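Local coordinates for protein glutathione S-transferase (Bombyx mori, PDB 5ZFG) that metabolises the insecticide diazinon and, as in other members of the glutathione S-transferase superfamily, probably transfers glutathione to its substrates, at residues R92-H97 against Y150-H155. Sequence-based numbering, arbitrary orientation. Where two conformers were deposited one is given.
Sequences RAIVNH and YAAANH
The methyl group of A152 meets the start of helix 89-114 at two neighbouring side chains, I94 and V95. Its CB lies 3.6 Å from V95 CG2 and 3.7 Å from I94 CG2, so one methyl touches a branch of each residue. In I94 the branch used is CG2, set anti to the backbone N and turned to the loop; the same methyl also lies 3.7 Å from A152 O, a van der Waals approach to the carbonyl. V95 offers the other kind of branch: with CG1 anti to the backbone N (chi1 173°), CG2 falls beside that N and faces A152. No hydrogen bond crosses between the segments, and the CA atoms of V95 and A152 are 5.4 Å apart.

Two backbone N-H groups help to hold the loop. Y150 N donates to A153 O at 3.1 Å, closing a short loop that has A151 and A152 between the bonded residues and leaves the methyl of A152 directed at the helix, while A151 N is bonded to D160 OD1 at the start of helix 160-172. T157 touches both V95 and A152, and I158 also touches V95, so the next part of the loop continues the contact. The arrangement joins the first helix of the all-helical C-terminal domain of the glutathione S-transferase fold to the loop leading into helix 160-172.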
loop_
_atom_site.group_PDB
_atom_site.type_symbol
_atom_site.label_atom_id
_atom_site.label_comp_id
_atom_site.label_asym_id
_atom_site.label_seq_id
_atom_site.Cartn_x
_atom_site.Cartn_y
_atom_site.Cartn_z
ATOM N N ARG B 92 14.565 4.806 -2.083
ATOM C CA ARG B 92 13.637 3.737 -1.730
ATOM C C ARG B 92 12.247 4.289 -1.437
ATOM O O ARG B 92 11.235 3.660 -1.790
ATOM C CB ARG B 92 14.170 2.955 -0.531
ATOM C CG ARG B 92 13.203 1.894 -0.007
ATOM C CD ARG B 92 13.946 0.807 0.760
ATOM N NE ARG B 92 14.782 -0.004 -0.122
ATOM C CZ ARG B 92 15.000 -1.302 0.040
ATOM N NH1 ARG B 92 15.773 -1.954 -0.816
ATOM N NH2 ARG B 92 14.447 -1.953 1.052
ATOM N N ALA B 93 12.177 5.466 -0.807
ATOM C CA ALA B 93 10.884 6.088 -0.517
ATOM C C ALA B 93 10.114 6.421 -1.789
ATOM O O ALA B 93 8.881 6.308 -1.819
ATOM C CB ALA B 93 11.084 7.340 0.318
ATOM N N ILE B 94 10.812 6.862 -2.842
ATOM C CA ILE B 94 10.120 7.143 -4.101
ATOM C C ILE B 94 9.498 5.863 -4.655
ATOM O O ILE B 94 8.343 5.863 -5.107
ATOM C CB ILE B 94 11.066 7.806 -5.124
ATOM C CG1 ILE B 94 11.656 9.114 -4.558
ATOM C CG2 ILE B 94 10.302 8.117 -6.433
ATOM C CD1 ILE B 94 12.832 9.656 -5.370
ATOM N N VAL B 95 10.243 4.751 -4.608
ATOM C CA VAL B 95 9.682 3.463 -5.018
ATOM C C VAL B 95 8.481 3.101 -4.153
ATOM O O VAL B 95 7.413 2.748 -4.674
ATOM C CB VAL B 95 10.750 2.354 -4.974
ATOM C CG1 VAL B 95 10.091 0.974 -5.248
ATOM C CG2 VAL B 95 11.853 2.642 -5.998
ATOM N N ASN B 96 8.644 3.164 -2.823
ATOM C CA ASN B 96 7.544 2.821 -1.924
ATOM C C ASN B 96 6.334 3.694 -2.186
ATOM O O ASN B 96 5.198 3.204 -2.180
ATOM C CB ASN B 96 7.974 2.956 -0.465
ATOM C CG ASN B 96 8.923 1.853 -0.023
ATOM O OD1 ASN B 96 9.051 0.802 -0.671
ATOM N ND2 ASN B 96 9.608 2.093 1.090
ATOM N N HIS B 97 6.557 4.987 -2.436
ATOM C CA HIS B 97 5.437 5.870 -2.722
ATOM C C HIS B 97 4.694 5.428 -3.975
ATOM O O HIS B 97 3.458 5.345 -3.993
ATOM C CB HIS B 97 5.896 7.309 -2.920
ATOM C CG HIS B 97 4.776 8.160 -3.415
ATOM N ND1 HIS B 97 4.464 8.269 -4.751
ATOM C CD2 HIS B 97 3.798 8.813 -2.743
ATOM C CE1 HIS B 97 3.367 8.996 -4.885
ATOM N NE2 HIS B 97 2.947 9.342 -3.681
ATOM N N TYR B 150 11.892 6.440 -15.885
ATOM C CA TYR B 150 11.041 5.433 -15.262
ATOM C C TYR B 150 10.289 6.052 -14.080
ATOM O O TYR B 150 10.483 7.226 -13.733
ATOM C CB TYR B 150 11.870 4.226 -14.822
ATOM C CG TYR B 150 12.473 3.444 -15.969
ATOM C CD1 TYR B 150 11.737 2.478 -16.641
ATOM C CD2 TYR B 150 13.783 3.674 -16.376
ATOM C CE1 TYR B 150 12.300 1.747 -17.697
ATOM C CE2 TYR B 150 14.355 2.953 -17.421
ATOM C CZ TYR B 150 13.608 1.995 -18.077
ATOM O OH TYR B 150 14.177 1.286 -19.113
ATOM N N ALA B 151 9.430 5.240 -13.447
ATOM C CA ALA B 151 8.469 5.783 -12.480
ATOM C C ALA B 151 9.132 6.325 -11.219
ATOM O O ALA B 151 8.618 7.276 -10.616
ATOM C CB ALA B 151 7.441 4.719 -12.106
ATOM N N ALA B 152 10.239 5.741 -10.785
ATOM C CA ALA B 152 10.867 6.163 -9.538
ATOM C C ALA B 152 12.328 6.557 -9.693
ATOM O O ALA B 152 12.947 6.987 -8.713
ATOM C CB ALA B 152 10.752 5.056 -8.476
ATOM N N ALA B 153 12.899 6.404 -10.877
ATOM C CA ALA B 153 14.325 6.632 -11.065
ATOM C C ALA B 153 14.587 6.655 -12.562
ATOM O O ALA B 153 13.671 6.493 -13.373
ATOM C CB ALA B 153 15.163 5.563 -10.361
ATOM N N ASN B 154 15.852 6.882 -12.924
ATOM C CA ASN B 154 16.269 6.792 -14.315
ATOM C C ASN B 154 16.575 5.369 -14.737
ATOM O O ASN B 154 17.117 5.164 -15.830
ATOM C CB ASN B 154 17.482 7.686 -14.560
ATOM C CG ASN B 154 17.083 9.087 -14.936
ATOM O OD1 ASN B 154 16.083 9.293 -15.639
ATOM N ND2 ASN B 154 17.851 10.065 -14.470
ATOM N N HIS B 155 16.246 4.398 -13.887
ATOM C CA HIS B 155 16.332 2.983 -14.204
ATOM C C HIS B 155 15.061 2.298 -13.718
ATOM O O HIS B 155 14.324 2.835 -12.883
ATOM C CB HIS B 155 17.562 2.335 -13.558
ATOM C CG HIS B 155 17.551 2.391 -12.065
ATOM N ND1 HIS B 155 18.157 3.402 -11.352
ATOM C CD2 HIS B 155 16.997 1.564 -11.147
ATOM C CE1 HIS B 155 17.981 3.194 -10.060
ATOM N NE2 HIS B 155 17.280 2.084 -9.909
#